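Local coordinates for dally-like protein (Drosophila melanogaster, PDB 3ODN), which is a glypican core, probably serving as the protein part of a GPI-anchored cell-surface heparan sulfate proteoglycan, with a role in Hedgehog signaling, at residues Asn100-Arg105 / Pro292-Ile297; Thr146-Met151 / Leu176-Asp181. The protein carries 2 engineered substitutions. All coordinates share one frame; numbering follows the deposited sequence.

Contact 1. Residues Asn100-Arg105 / Pro292-Ile297; sequences NSMFIR and PLNIKI
Met102 and Asn294 mark the closest backbone approach, their CA atoms 7.3 Å apart, where helical residues 100-105 run beside 293-297, the first turn of helix 293-306. The two short axes come within 10.2 Å, and their N-to-C directions diverge by 38°, so the helices run roughly the same way. Pro292 occupies the N-cap position of the second. Met102 reaches across with CG anti to the backbone N (chi1 179°) and a bend at chi3, which lays SD and CE over one face of the Asn294 amide, crossing it at about a right angle: SD lies 3.6 Å from Asn294 CB, and CE sits 3.5 Å from Asn294 ND2. Met102 CE also touches Ile295 CG1 at 4.0 Å, on the surface. The Asn294 amide is held from both ends, though weakly: OD1 accepts a bent bond from Ile295 N, and ND2 bonds to Gln98 O on the preceding turn of the long helix. Phe103 comes in beside Met102. Phe103 CE2 lies 3.4 Å from Asn294 O, close to the ring plane, while Phe103 CZ meets Ile297 CG2 at 4.0 Å. Phe99 stacks on this ring, and Tyr107, Tyr111 and Phe118 meet it at steep angles. This aromatic cluster, where the C-terminal end of helix 48-106 meets helix 109-113, helix 115-131 and the start of helix 293-306, belongs to the elongated all-helical fold of the glypican core.

Contact 2. Residues Thr146-Met151 / Leu176-Asp181; sequences TLYQKM and LKPFGD
The turn joining helix 163-176 to helix 182-214 packs here against the side of helix 136-155, an interhelical connection of the all-helical glypican core. Lys177 leaves helical geometry with positive phi (50°), and Pro178 and Phe179 then point toward the helix, with Tyr148 and Pro178 closest in backbone terms, their CA atoms 7.3 Å apart. Pro178 lies over one face of the Tyr148 ring in a CH-pi contact: its CG is 3.7 Å from the Tyr148 ring centroid and 24° off the ring normal, displaced toward the CD1-CE1 side. A chi1 of 164° swings the tyrosine ring away from its backbone N and along the turn, and Tyr148 OH reaches Leu176 CD1 at 3.6 Å. Phe179 comes in beside Pro178, at the CB end of Tyr148, and presents its far edge. Phe179 CZ lies 3.5 Å from Tyr148 N, near the ring plane. Phe179 CZ is also 3.7 Å from Tyr148 CB and 3.8 Å from Leu147 CG. At the next ring carbon, Phe179 CE2 is 4.0 Å from Met151 SD, a Met-aromatic contact made at the edge. Were Tyr148 replaced by an alanine, Pro178 would probably lose the aromatic face beneath it and Leu176 CD1 its OH contact, opening a gap between turn and helix. On the outer side of the turn, Lys177 NZ bridges to Asp181 OD2 at 2.8 Å, approaching from above the carboxylate plane, and pairs also with Asp184. Helix 163-176 packs on Tyr148 through Val169 and Met173, helix 308-318 reaches Tyr148 and Leu176 through Val315, and helix 293-306 covers Met151, Pro178 and Phe179 with Ile301, Phe304 and Ala300.

Both contacts lie on the same side of the chain's centre, with centres about 17 Å apart and nearest atoms about 4 Å apart without touching; contact 2 falls within the sequence span between the two segments of contact 1. Helix 293-306 serves both, as a partner in contact 1 and as a covering neighbour in contact 2, while Phe118 of helix 115-131 meets Phe103 in one and Leu147 in the other. Each is largely buried, but contact 1 reaches the surface at Ile295, whereas none of the touching residues of contact 2 is exposed. Contact 1 sets a thioether on a buried amide between helices; contact 2 joins helix to turn through proline and aromatic rings.

Contact 1. Residues Asn100-Arg105 / Pro292-Ile297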
loop_
_atom_site.group_PDB
_atom_site.type_symbol
_atom_site.label_atom_id
_atom_site.label_comp_id
_atom_site.label_asym_id
_atom_site.label_seq_id
_atom_site.Cartn_x
_atom_site.Cartn_y
_atom_site.Cartn_z
ATOM N N ASN A 100 -7.204 26.777 -10.009
ATOM C CA ASN A 100 -8.268 27.759 -10.134
ATOM C C ASN A 100 -7.728 29.195 -10.158
ATOM O O ASN A 100 -8.100 29.985 -11.035
ATOM C CB ASN A 100 -9.335 27.559 -9.052
ATOM C CG ASN A 100 -10.461 28.571 -9.146
ATOM O OD1 ASN A 100 -10.398 29.643 -8.556
ATOM N ND2 ASN A 100 -11.484 28.286 -9.943
ATOM N N SER A 101 -6.834 29.514 -9.207
ATOM C CA SER A 101 -6.199 30.820 -9.075
ATOM C C SER A 101 -5.403 31.150 -10.329
ATOM O O SER A 101 -5.535 32.263 -10.834
ATOM C CB SER A 101 -5.311 30.862 -7.835
ATOM O OG SER A 101 -6.094 30.688 -6.665
ATOM N N MET A 102 -4.609 30.180 -10.851
ATOM C CA MET A 102 -3.841 30.390 -12.074
ATOM C C MET A 102 -4.769 30.609 -13.255
ATOM O O MET A 102 -4.518 31.504 -14.061
ATOM C CB MET A 102 -2.905 29.211 -12.371
ATOM C CG MET A 102 -2.097 29.398 -13.656
ATOM S SD MET A 102 -1.234 27.920 -14.248
ATOM C CE MET A 102 0.280 28.024 -13.283
ATOM N N PHE A 103 -5.837 29.808 -13.356
ATOM C CA PHE A 103 -6.758 29.865 -14.491
ATOM C C PHE A 103 -7.627 31.127 -14.592
ATOM O O PHE A 103 -7.749 31.642 -15.684
ATOM C CB PHE A 103 -7.472 28.529 -14.698
ATOM C CG PHE A 103 -6.737 27.503 -15.548
ATOM C CD1 PHE A 103 -7.334 26.958 -16.684
ATOM C CD2 PHE A 103 -5.448 27.081 -15.212
ATOM C CE1 PHE A 103 -6.652 26.031 -17.480
ATOM C CE2 PHE A 103 -4.774 26.139 -16.001
ATOM C CZ PHE A 103 -5.385 25.618 -17.130
ATOM N N ILE A 104 -8.085 31.703 -13.447
ATOM C CA ILE A 104 -8.796 32.991 -13.328
ATOM C C ILE A 104 -7.839 34.115 -13.762
ATOM O O ILE A 104 -8.243 35.089 -14.404
ATOM C CB ILE A 104 -9.277 33.241 -11.855
ATOM C CG1 ILE A 104 -10.562 32.451 -11.531
ATOM C CG2 ILE A 104 -9.493 34.734 -11.561
ATOM C CD1 ILE A 104 -10.991 32.490 -9.994
ATOM N N ARG A 105 -6.574 33.991 -13.361
ATOM C CA ARG A 105 -5.567 34.998 -13.658
ATOM C C ARG A 105 -5.121 34.986 -15.115
ATOM O O ARG A 105 -5.131 36.030 -15.746
ATOM C CB ARG A 105 -4.412 34.948 -12.630
ATOM C CG ARG A 105 -4.734 35.778 -11.379
ATOM C CD ARG A 105 -4.347 35.142 -10.056
ATOM N NE ARG A 105 -2.917 35.249 -9.808
ATOM C CZ ARG A 105 -2.365 36.090 -8.939
ATOM N NH1 ARG A 105 -3.126 36.876 -8.190
ATOM N NH2 ARG A 105 -1.049 36.133 -8.795
ATOM N N PRO A 292 2.094 20.223 -10.621
ATOM C CA PRO A 292 2.170 21.130 -11.782
ATOM C C PRO A 292 1.096 20.848 -12.826
ATOM O O PRO A 292 1.323 21.087 -14.017
ATOM C CB PRO A 292 3.557 20.824 -12.342
ATOM C CG PRO A 292 3.878 19.372 -11.846
ATOM C CD PRO A 292 2.809 18.956 -10.902
ATOM N N LEU A 293 -0.068 20.323 -12.395
ATOM C CA LEU A 293 -1.178 19.953 -13.275
ATOM C C LEU A 293 -1.742 21.150 -14.050
ATOM O O LEU A 293 -2.080 21.004 -15.229
ATOM C CB LEU A 293 -2.272 19.159 -12.525
ATOM C CG LEU A 293 -3.420 18.531 -13.353
ATOM C CD1 LEU A 293 -2.897 17.714 -14.545
ATOM C CD2 LEU A 293 -4.264 17.637 -12.475
ATOM N N ASN A 294 -1.739 22.336 -13.421
ATOM C CA ASN A 294 -2.178 23.589 -14.042
ATOM C C ASN A 294 -1.308 23.993 -15.239
ATOM O O ASN A 294 -1.863 24.384 -16.274
ATOM C CB ASN A 294 -2.322 24.705 -13.012
ATOM C CG ASN A 294 -1.126 24.967 -12.126
ATOM O OD1 ASN A 294 -0.004 24.484 -12.351
ATOM N ND2 ASN A 294 -1.342 25.798 -11.117
ATOM N N ILE A 295 0.042 23.779 -15.117
ATOM C CA ILE A 295 1.079 24.023 -16.134
ATOM C C ILE A 295 0.905 23.048 -17.307
ATOM O O ILE A 295 0.986 23.473 -18.452
ATOM C CB ILE A 295 2.515 23.978 -15.515
ATOM C CG1 ILE A 295 2.757 25.164 -14.556
ATOM C CG2 ILE A 295 3.625 23.910 -16.581
ATOM C CD1 ILE A 295 3.331 24.767 -13.186
ATOM N N LYS A 296 0.643 21.756 -17.029
ATOM C CA LYS A 296 0.443 20.730 -18.073
ATOM C C LYS A 296 -0.822 21.013 -18.899
ATOM O O LYS A 296 -0.822 20.798 -20.107
ATOM C CB LYS A 296 0.366 19.324 -17.463
ATOM C CG LYS A 296 1.636 18.861 -16.765
ATOM C CD LYS A 296 1.307 17.762 -15.730
ATOM C CE LYS A 296 2.483 16.889 -15.359
ATOM N NZ LYS A 296 2.333 15.486 -15.852
ATOM N N ILE A 297 -1.892 21.497 -18.252
ATOM C CA ILE A 297 -3.147 21.794 -18.938
ATOM C C ILE A 297 -3.067 23.122 -19.732
ATOM O O ILE A 297 -3.583 23.183 -20.853
ATOM C CB ILE A 297 -4.411 21.549 -18.035
ATOM C CG1 ILE A 297 -4.465 20.066 -17.603
ATOM C CG2 ILE A 297 -5.737 21.986 -18.730
ATOM C CD1 ILE A 297 -5.351 19.751 -16.527
#

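Contact 2. Residues Thr146-Met151 / Leu176-Asp181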
loop_
_atom_site.group_PDB
_atom_site.type_symbol
_atom_site.label_atom_id
_atom_site.label_comp_id
_atom_site.label_asym_id
_atom_site.label_seq_id
_atom_site.Cartn_x
_atom_site.Cartn_y
_atom_site.Cartn_z
ATOM N N THR A 146 -14.106 17.684 -24.388
ATOM C CA THR A 146 -14.961 18.809 -24.007
ATOM C C THR A 146 -14.152 20.111 -24.141
ATOM O O THR A 146 -14.675 21.101 -24.649
ATOM C CB THR A 146 -15.481 18.601 -22.554
ATOM O OG1 THR A 146 -16.177 17.343 -22.460
ATOM C CG2 THR A 146 -16.384 19.750 -22.062
ATOM N N LEU A 147 -12.888 20.097 -23.685
ATOM C CA LEU A 147 -11.987 21.237 -23.734
ATOM C C LEU A 147 -11.732 21.671 -25.176
ATOM O O LEU A 147 -11.816 22.859 -25.468
ATOM C CB LEU A 147 -10.681 20.890 -22.985
ATOM C CG LEU A 147 -9.598 21.956 -22.852
ATOM C CD1 LEU A 147 -10.071 23.146 -22.040
ATOM C CD2 LEU A 147 -8.367 21.370 -22.233
ATOM N N TYR A 148 -11.510 20.711 -26.085
ATOM C CA TYR A 148 -11.303 20.948 -27.519
ATOM C C TYR A 148 -12.534 21.551 -28.224
ATOM O O TYR A 148 -12.379 22.442 -29.064
ATOM C CB TYR A 148 -10.874 19.625 -28.188
ATOM C CG TYR A 148 -10.981 19.567 -29.695
ATOM C CD1 TYR A 148 -10.248 20.432 -30.503
ATOM C CD2 TYR A 148 -11.754 18.593 -30.319
ATOM C CE1 TYR A 148 -10.315 20.357 -31.893
ATOM C CE2 TYR A 148 -11.806 18.489 -31.709
ATOM C CZ TYR A 148 -11.095 19.381 -32.493
ATOM O OH TYR A 148 -11.157 19.290 -33.866
ATOM N N GLN A 149 -13.739 21.025 -27.921
ATOM C CA GLN A 149 -14.986 21.478 -28.539
ATOM C C GLN A 149 -15.296 22.906 -28.151
ATOM O O GLN A 149 -15.584 23.720 -29.040
ATOM C CB GLN A 149 -16.153 20.532 -28.227
ATOM C CG GLN A 149 -16.329 19.431 -29.275
ATOM C CD GLN A 149 -17.501 18.560 -28.935
ATOM O OE1 GLN A 149 -18.663 18.930 -29.127
ATOM N NE2 GLN A 149 -17.229 17.394 -28.392
ATOM N N LYS A 150 -15.136 23.224 -26.839
ATOM C CA LYS A 150 -15.316 24.559 -26.271
ATOM C C LYS A 150 -14.339 25.532 -26.915
ATOM O O LYS A 150 -14.737 26.618 -27.321
ATOM C CB LYS A 150 -15.067 24.550 -24.748
ATOM C CG LYS A 150 -16.085 23.781 -23.921
ATOM C CD LYS A 150 -17.462 24.417 -23.858
ATOM C CE LYS A 150 -18.272 23.792 -22.754
ATOM N NZ LYS A 150 -17.706 24.105 -21.415
ATOM N N MET A 151 -13.063 25.135 -27.002
ATOM C CA MET A 151 -11.992 25.955 -27.559
ATOM C C MET A 151 -12.086 26.159 -29.061
ATOM O O MET A 151 -11.706 27.231 -29.530
ATOM C CB MET A 151 -10.620 25.408 -27.167
ATOM C CG MET A 151 -10.236 25.730 -25.750
ATOM S SD MET A 151 -8.605 25.102 -25.356
ATOM C CE MET A 151 -7.587 26.271 -26.301
ATOM N N LEU A 176 -6.638 14.494 -35.505
ATOM C CA LEU A 176 -6.075 15.841 -35.653
ATOM C C LEU A 176 -5.026 16.247 -34.612
ATOM O O LEU A 176 -4.188 17.102 -34.917
ATOM C CB LEU A 176 -7.194 16.908 -35.731
ATOM C CG LEU A 176 -8.274 16.727 -36.819
ATOM C CD1 LEU A 176 -9.417 17.705 -36.622
ATOM C CD2 LEU A 176 -7.704 16.864 -38.230
ATOM N N LYS A 177 -5.072 15.643 -33.391
ATOM C CA LYS A 177 -4.181 15.918 -32.248
ATOM C C LYS A 177 -4.111 17.433 -31.960
ATOM O O LYS A 177 -3.123 18.077 -32.324
ATOM C CB LYS A 177 -2.795 15.270 -32.431
ATOM C CG LYS A 177 -2.723 13.833 -31.920
ATOM C CD LYS A 177 -1.543 13.085 -32.525
ATOM C CE LYS A 177 -1.498 11.639 -32.100
ATOM N NZ LYS A 177 -0.873 11.467 -30.761
ATOM N N PRO A 178 -5.193 18.026 -31.383
ATOM C CA PRO A 178 -5.220 19.485 -31.187
ATOM C C PRO A 178 -4.289 19.991 -30.105
ATOM O O PRO A 178 -3.739 21.083 -30.232
ATOM C CB PRO A 178 -6.689 19.775 -30.853
ATOM C CG PRO A 178 -7.426 18.496 -31.132
ATOM C CD PRO A 178 -6.452 17.415 -30.916
ATOM N N PHE A 179 -4.135 19.201 -29.034
ATOM C CA PHE A 179 -3.286 19.505 -27.894
ATOM C C PHE A 179 -1.976 18.704 -28.004
ATOM O O PHE A 179 -1.204 18.612 -27.041
ATOM C CB PHE A 179 -4.027 19.148 -26.600
ATOM C CG PHE A 179 -5.437 19.676 -26.462
ATOM C CD1 PHE A 179 -6.513 18.805 -26.343
ATOM C CD2 PHE A 179 -5.684 21.044 -26.391
ATOM C CE1 PHE A 179 -7.809 19.293 -26.175
ATOM C CE2 PHE A 179 -6.983 21.530 -26.232
ATOM C CZ PHE A 179 -8.033 20.652 -26.115
ATOM N N GLY A 180 -1.744 18.146 -29.190
ATOM C CA GLY A 180 -0.569 17.347 -29.497
ATOM C C GLY A 180 -0.624 15.990 -28.835
ATOM O O GLY A 180 -1.647 15.304 -28.925
ATOM N N ASP A 181 0.479 15.595 -28.177
ATOM C CA ASP A 181 0.565 14.311 -27.467
ATOM C C ASP A 181 0.303 14.384 -25.949
ATOM O O ASP A 181 0.465 13.373 -25.264
ATOM C CB ASP A 181 1.847 13.542 -27.816
ATOM C CG ASP A 181 1.582 12.288 -28.631
ATOM O OD1 ASP A 181 1.356 11.220 -28.019
ATOM O OD2 ASP A 181 1.605 12.373 -29.881
#